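Local coordinates for protein 2-oxo-1,2-dihydroquinoline 8-monooxygenase, oxygenase component (Pseudomonas putida, PDB 1Z02) that probably hydroxylates 2-oxo-1,2-dihydroquinoline at carbon 8 as the oxygenase component of a Rieske-type monooxygenase, using a [2Fe-2S] cluster and a mononuclear iron, at residues N306-Y318 and T325-P337. Sequence-based numbering, arbitrary orientation.
Sequences NWPEEHVVQYEWY and THEYWEILVRVCP
Val-313, Tyr-315 and Trp-317 pair with Val-333, Ile-331 and Trp-329 through two backbone hydrogen bonds each; the one from Trp-317 N to Trp-329 O is weak, at 3.3 Å. Buried polar groups gather around Glu-316. Its OE2 accepts from Tyr-328 OH at 2.6 Å and from Gln-314 NE2 at 3.0 Å, the two donors coming from opposite faces of the carboxylate, whose plane stands 89° to the Tyr-328 ring. Tyr-318 OH takes the anti lone pair of OE1, so three donors fix the group's rotation. Glu-330, a nearby like charge, has a salt bridge to Arg-203. This antiparallel hairpin belongs to the sheet of the catalytic, Bet v 1-like domain; the side chain of Tyr-328 comes within about 7 Å of the mononuclear iron, nearest atoms counted, and near the iron ligand Asp-365. Apolar contacts line both faces: Leu-332 CD2 meets Pro-308 CD tip to tip at 3.6 Å, while on the other face Val-333 CG2 touches the Tyr-315 ring edge at CD1 (3.7 Å) and Ile-331 CD1 the edge of Trp-317. Beside the type II turn Glu-309 to Val-312, far from the hairpin loop, Arg-334, extended from CG to NE, lays its guanidinium face under His-311 CB. One water bridges His-311 O (2.7 Å) and Val-335 N (2.8 Å).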
loop_
_atom_site.group_PDB
_atom_site.type_symbol
_atom_site.label_atom_id
_atom_site.label_comp_id
_atom_site.label_asym_id
_atom_site.label_seq_id
_atom_site.Cartn_x
_atom_site.Cartn_y
_atom_site.Cartn_z
ATOM N N ASN A 306 1.880 -36.873 20.846
ATOM C CA ASN A 306 2.660 -37.904 20.176
ATOM C C ASN A 306 3.179 -37.506 18.794
ATOM O O ASN A 306 3.155 -38.301 17.846
ATOM C CB ASN A 306 1.835 -39.187 20.070
ATOM C CG ASN A 306 2.688 -40.426 20.179
ATOM O OD1 ASN A 306 3.462 -40.578 21.130
ATOM N ND2 ASN A 306 2.554 -41.325 19.214
ATOM N N TRP A 307 3.663 -36.271 18.692
ATOM C CA TRP A 307 4.203 -35.759 17.436
ATOM C C TRP A 307 5.442 -34.903 17.708
ATOM O O TRP A 307 5.443 -34.060 18.610
ATOM C CB TRP A 307 3.136 -34.940 16.708
ATOM C CG TRP A 307 3.541 -34.462 15.350
ATOM C CD1 TRP A 307 4.229 -33.320 15.053
ATOM C CD2 TRP A 307 3.301 -35.121 14.101
ATOM N NE1 TRP A 307 4.430 -33.225 13.698
ATOM C CE2 TRP A 307 3.870 -34.319 13.088
ATOM C CE3 TRP A 307 2.660 -36.315 13.739
ATOM C CZ2 TRP A 307 3.819 -34.669 11.735
ATOM C CZ3 TRP A 307 2.609 -36.665 12.389
ATOM C CH2 TRP A 307 3.185 -35.842 11.405
ATOM N N PRO A 308 6.518 -35.110 16.931
ATOM C CA PRO A 308 6.626 -36.089 15.837
ATOM C C PRO A 308 6.947 -37.518 16.291
ATOM O O PRO A 308 6.895 -38.461 15.499
ATOM C CB PRO A 308 7.722 -35.495 14.958
ATOM C CG PRO A 308 8.590 -34.810 15.934
ATOM C CD PRO A 308 7.635 -34.153 16.889
ATOM N N GLU A 309 7.288 -37.661 17.567
ATOM C CA GLU A 309 7.603 -38.961 18.150
ATOM C C GLU A 309 7.099 -39.046 19.591
ATOM O O GLU A 309 6.725 -38.033 20.193
ATOM C CB GLU A 309 9.113 -39.203 18.119
ATOM C CG GLU A 309 9.676 -39.416 16.725
ATOM C CD GLU A 309 11.192 -39.461 16.704
ATOM O OE1 GLU A 309 11.758 -39.864 15.665
ATOM O OE2 GLU A 309 11.820 -39.088 17.719
ATOM N N GLU A 310 7.106 -40.254 20.146
ATOM C CA GLU A 310 6.635 -40.460 21.508
ATOM C C GLU A 310 7.376 -39.577 22.496
ATOM O O GLU A 310 8.572 -39.322 22.342
ATOM C CB GLU A 310 6.788 -41.928 21.906
ATOM C CG GLU A 310 6.236 -42.901 20.897
ATOM C CD GLU A 310 6.256 -44.323 21.405
ATOM O OE1 GLU A 310 5.932 -45.234 20.618
ATOM O OE2 GLU A 310 6.591 -44.535 22.589
ATOM N N HIS A 311 6.656 -39.120 23.516
ATOM C CA HIS A 311 7.219 -38.249 24.549
ATOM C C HIS A 311 7.506 -36.837 24.055
ATOM O O HIS A 311 7.987 -35.989 24.808
ATOM C CB HIS A 311 8.494 -38.854 25.141
ATOM C CG HIS A 311 8.283 -40.192 25.776
ATOM N ND1 HIS A 311 8.486 -41.375 25.102
ATOM C CD2 HIS A 311 7.857 -40.532 27.016
ATOM C CE1 HIS A 311 8.195 -42.388 25.900
ATOM N NE2 HIS A 311 7.811 -41.903 27.065
ATOM N N VAL A 312 7.217 -36.591 22.782
ATOM C CA VAL A 312 7.405 -35.269 22.189
ATOM C C VAL A 312 6.019 -34.783 21.791
ATOM O O VAL A 312 5.195 -35.579 21.348
ATOM C CB VAL A 312 8.287 -35.326 20.918
ATOM C CG1 VAL A 312 8.442 -33.936 20.333
ATOM C CG2 VAL A 312 9.650 -35.912 21.250
ATOM N N VAL A 313 5.763 -33.487 21.951
ATOM C CA VAL A 313 4.463 -32.905 21.604
ATOM C C VAL A 313 4.644 -31.565 20.889
ATOM O O VAL A 313 5.588 -30.822 21.180
ATOM C CB VAL A 313 3.591 -32.692 22.868
ATOM C CG1 VAL A 313 4.299 -31.768 23.843
ATOM C CG2 VAL A 313 2.245 -32.102 22.484
ATOM N N GLN A 314 3.754 -31.267 19.940
ATOM C CA GLN A 314 3.827 -30.008 19.207
ATOM C C GLN A 314 2.696 -29.063 19.582
ATOM O O GLN A 314 1.525 -29.451 19.599
ATOM C CB GLN A 314 3.800 -30.240 17.692
ATOM C CG GLN A 314 4.008 -28.945 16.889
ATOM C CD GLN A 314 4.276 -29.191 15.408
ATOM O OE1 GLN A 314 4.974 -30.136 15.046
ATOM N NE2 GLN A 314 3.739 -28.330 14.551
ATOM N N TYR A 315 3.063 -27.822 19.890
ATOM C CA TYR A 315 2.101 -26.788 20.263
ATOM C C TYR A 315 2.201 -25.639 19.278
ATOM O O TYR A 315 3.295 -25.295 18.834
ATOM C CB TYR A 315 2.402 -26.241 21.663
ATOM C CG TYR A 315 2.175 -27.222 22.784
ATOM C CD1 TYR A 315 3.244 -27.699 23.544
ATOM C CD2 TYR A 315 0.889 -27.654 23.105
ATOM C CE1 TYR A 315 3.040 -28.577 24.600
ATOM C CE2 TYR A 315 0.671 -28.530 24.158
ATOM C CZ TYR A 315 1.753 -28.989 24.903
ATOM O OH TYR A 315 1.545 -29.870 25.939
ATOM N N GLU A 316 1.062 -25.045 18.941
ATOM C CA GLU A 316 1.051 -23.914 18.026
ATOM C C GLU A 316 0.128 -22.803 18.505
ATOM O O GLU A 316 -0.884 -23.044 19.168
ATOM C CB GLU A 316 0.611 -24.330 16.620
ATOM C CG GLU A 316 1.422 -25.442 16.000
ATOM C CD GLU A 316 1.119 -25.615 14.526
ATOM O OE1 GLU A 316 -0.028 -25.336 14.110
ATOM O OE2 GLU A 316 2.026 -26.041 13.778
ATOM N N TRP A 317 0.512 -21.579 18.171
ATOM C CA TRP A 317 -0.257 -20.388 18.496
ATOM C C TRP A 317 -0.345 -19.623 17.178
ATOM O O TRP A 317 0.511 -19.782 16.312
ATOM C CB TRP A 317 0.481 -19.534 19.528
ATOM C CG TRP A 317 0.381 -20.022 20.941
ATOM C CD1 TRP A 317 -0.548 -19.647 21.867
ATOM C CD2 TRP A 317 1.253 -20.955 21.597
ATOM N NE1 TRP A 317 -0.308 -20.282 23.063
ATOM C CE2 TRP A 317 0.790 -21.090 22.924
ATOM C CE3 TRP A 317 2.381 -21.683 21.192
ATOM C CZ2 TRP A 317 1.416 -21.933 23.855
ATOM C CZ3 TRP A 317 3.009 -22.522 22.117
ATOM C CH2 TRP A 317 2.522 -22.637 23.436
ATOM N N TYR A 318 -1.389 -18.819 17.036
ATOM C CA TYR A 318 -1.621 -18.007 15.845
ATOM C C TYR A 318 -2.006 -16.665 16.456
ATOM O O TYR A 318 -3.162 -16.239 16.417
ATOM C CB TYR A 318 -2.765 -18.612 15.019
ATOM C CG TYR A 318 -2.689 -20.132 14.940
ATOM C CD1 TYR A 318 -3.198 -20.928 15.959
ATOM C CD2 TYR A 318 -2.041 -20.770 13.880
ATOM C CE1 TYR A 318 -3.061 -22.315 15.931
ATOM C CE2 TYR A 318 -1.903 -22.167 13.841
ATOM C CZ TYR A 318 -2.415 -22.928 14.873
ATOM O OH TYR A 318 -2.275 -24.298 14.862
ATOM N N THR A 325 -2.605 -9.814 10.069
ATOM C CA THR A 325 -1.283 -10.419 10.271
ATOM C C THR A 325 -1.312 -11.104 11.625
ATOM O O THR A 325 -2.048 -10.687 12.524
ATOM C CB THR A 325 -0.106 -9.396 10.250
ATOM O OG1 THR A 325 -0.290 -8.402 11.263
ATOM C CG2 THR A 325 -0.002 -8.728 8.892
ATOM N N HIS A 326 -0.535 -12.172 11.760
ATOM C CA HIS A 326 -0.456 -12.934 13.001
ATOM C C HIS A 326 0.940 -13.517 13.126
ATOM O O HIS A 326 1.686 -13.585 12.145
ATOM C CB HIS A 326 -1.470 -14.081 13.012
ATOM C CG HIS A 326 -1.253 -15.095 11.931
ATOM N ND1 HIS A 326 -1.591 -14.863 10.614
ATOM C CD2 HIS A 326 -0.707 -16.335 11.964
ATOM C CE1 HIS A 326 -1.261 -15.913 9.883
ATOM N NE2 HIS A 326 -0.721 -16.821 10.677
ATOM N N GLU A 327 1.295 -13.940 14.333
ATOM C CA GLU A 327 2.607 -14.537 14.570
ATOM C C GLU A 327 2.375 -16.032 14.809
ATOM O O GLU A 327 1.777 -16.428 15.802
ATOM C CB GLU A 327 3.272 -13.885 15.789
ATOM C CG GLU A 327 4.759 -14.195 15.951
ATOM C CD GLU A 327 5.612 -13.618 14.840
ATOM O OE1 GLU A 327 5.075 -12.941 13.946
ATOM O OE2 GLU A 327 6.833 -13.843 14.852
ATOM N N TYR A 328 2.841 -16.853 13.875
ATOM C CA TYR A 328 2.662 -18.299 13.951
ATOM C C TYR A 328 3.785 -19.001 14.727
ATOM O O TYR A 328 4.940 -19.035 14.294
ATOM C CB TYR A 328 2.548 -18.840 12.525
ATOM C CG TYR A 328 2.582 -20.345 12.377
ATOM C CD1 TYR A 328 1.748 -21.172 13.140
ATOM C CD2 TYR A 328 3.394 -20.940 11.411
ATOM C CE1 TYR A 328 1.723 -22.558 12.934
ATOM C CE2 TYR A 328 3.373 -22.316 11.195
ATOM C CZ TYR A 328 2.535 -23.121 11.954
ATOM O OH TYR A 328 2.507 -24.474 11.697
ATOM N N TRP A 329 3.429 -19.552 15.886
ATOM C CA TRP A 329 4.383 -20.256 16.733
ATOM C C TRP A 329 4.314 -21.762 16.528
ATOM O O TRP A 329 3.228 -22.327 16.388
ATOM C CB TRP A 329 4.116 -19.955 18.211
ATOM C CG TRP A 329 4.429 -18.552 18.630
ATOM C CD1 TRP A 329 3.813 -17.403 18.209
ATOM C CD2 TRP A 329 5.420 -18.149 19.584
ATOM N NE1 TRP A 329 4.362 -16.314 18.846
ATOM C CE2 TRP A 329 5.351 -16.743 19.695
ATOM C CE3 TRP A 329 6.365 -18.841 20.356
ATOM C CZ2 TRP A 329 6.187 -16.015 20.550
ATOM C CZ3 TRP A 329 7.196 -18.119 21.206
ATOM C CH2 TRP A 329 7.100 -16.720 21.294
ATOM N N GLU A 330 5.484 -22.398 16.501
ATOM C CA GLU A 330 5.599 -23.849 16.365
ATOM C C GLU A 330 6.662 -24.308 17.348
ATOM O O GLU A 330 7.828 -23.984 17.170
ATOM C CB GLU A 330 6.087 -24.262 14.980
ATOM C CG GLU A 330 5.198 -23.940 13.829
ATOM C CD GLU A 330 5.846 -24.339 12.533
ATOM O OE1 GLU A 330 6.000 -25.555 12.288
ATOM O OE2 GLU A 330 6.225 -23.434 11.767
ATOM N N ILE A 331 6.277 -25.040 18.386
ATOM C CA ILE A 331 7.276 -25.540 19.316
ATOM C C ILE A 331 7.097 -27.024 19.589
ATOM O O ILE A 331 5.990 -27.567 19.498
ATOM C CB ILE A 331 7.263 -24.782 20.689
ATOM C CG1 ILE A 331 5.976 -25.094 21.458
ATOM C CG2 ILE A 331 7.448 -23.288 20.460
ATOM C CD1 ILE A 331 5.978 -24.621 22.885
ATOM N N LEU A 332 8.210 -27.673 19.911
ATOM C CA LEU A 332 8.226 -29.092 20.242
ATOM C C LEU A 332 8.725 -29.148 21.670
ATOM O O LEU A 332 9.724 -28.513 22.013
ATOM C CB LEU A 332 9.176 -29.865 19.319
ATOM C CG LEU A 332 8.738 -29.943 17.859
ATOM C CD1 LEU A 332 9.784 -30.650 17.035
ATOM C CD2 LEU A 332 7.399 -30.654 17.781
ATOM N N VAL A 333 8.018 -29.900 22.499
ATOM C CA VAL A 333 8.370 -30.020 23.903
ATOM C C VAL A 333 8.662 -31.468 24.270
ATOM O O VAL A 333 7.992 -32.386 23.795
ATOM C CB VAL A 333 7.214 -29.500 24.798
ATOM C CG1 VAL A 333 7.633 -29.533 26.260
ATOM C CG2 VAL A 333 6.832 -28.073 24.393
ATOM N N ARG A 334 9.687 -31.661 25.093
ATOM C CA ARG A 334 10.060 -32.988 25.577
ATOM C C ARG A 334 10.735 -32.815 26.930
ATOM O O ARG A 334 11.625 -31.979 27.078
ATOM C CB ARG A 334 11.026 -33.690 24.622
ATOM C CG ARG A 334 11.310 -35.125 25.047
ATOM C CD ARG A 334 12.443 -35.782 24.283
ATOM N NE ARG A 334 12.633 -37.159 24.741
ATOM C CZ ARG A 334 12.352 -38.235 24.010
ATOM N NH1 ARG A 334 12.552 -39.448 24.508
ATOM N NH2 ARG A 334 11.883 -38.103 22.778
ATOM N N VAL A 335 10.307 -33.591 27.919
ATOM C CA VAL A 335 10.898 -33.491 29.242
ATOM C C VAL A 335 12.273 -34.143 29.214
ATOM O O VAL A 335 12.417 -35.316 28.860
ATOM C CB VAL A 335 10.016 -34.176 30.312
ATOM C CG1 VAL A 335 10.712 -34.125 31.671
ATOM C CG2 VAL A 335 8.668 -33.458 30.405
ATOM N N CYS A 336 13.283 -33.361 29.572
ATOM C CA CYS A 336 14.658 -33.837 29.578
ATOM C C CYS A 336 15.251 -33.658 30.966
ATOM O O CYS A 336 15.725 -32.579 31.306
ATOM C CB CYS A 336 15.478 -33.050 28.552
ATOM S SG CYS A 336 14.800 -33.105 26.838
ATOM N N PRO A 337 15.245 -34.726 31.780
ATOM C CA PRO A 337 15.777 -34.694 33.149
ATOM C C PRO A 337 17.262 -34.364 33.279
ATOM O O PRO A 337 17.652 -33.474 34.035
ATOM C CB PRO A 337 15.449 -36.090 33.679
ATOM C CG PRO A 337 14.240 -36.480 32.891
ATOM C CD PRO A 337 14.604 -36.021 31.504
HETATM O O HOH W 1 12.908 -39.737 20.295
HETATM O O HOH W 2 10.759 -40.878 21.140
HETATM O O HOH W 3 8.566 -35.677 27.425
#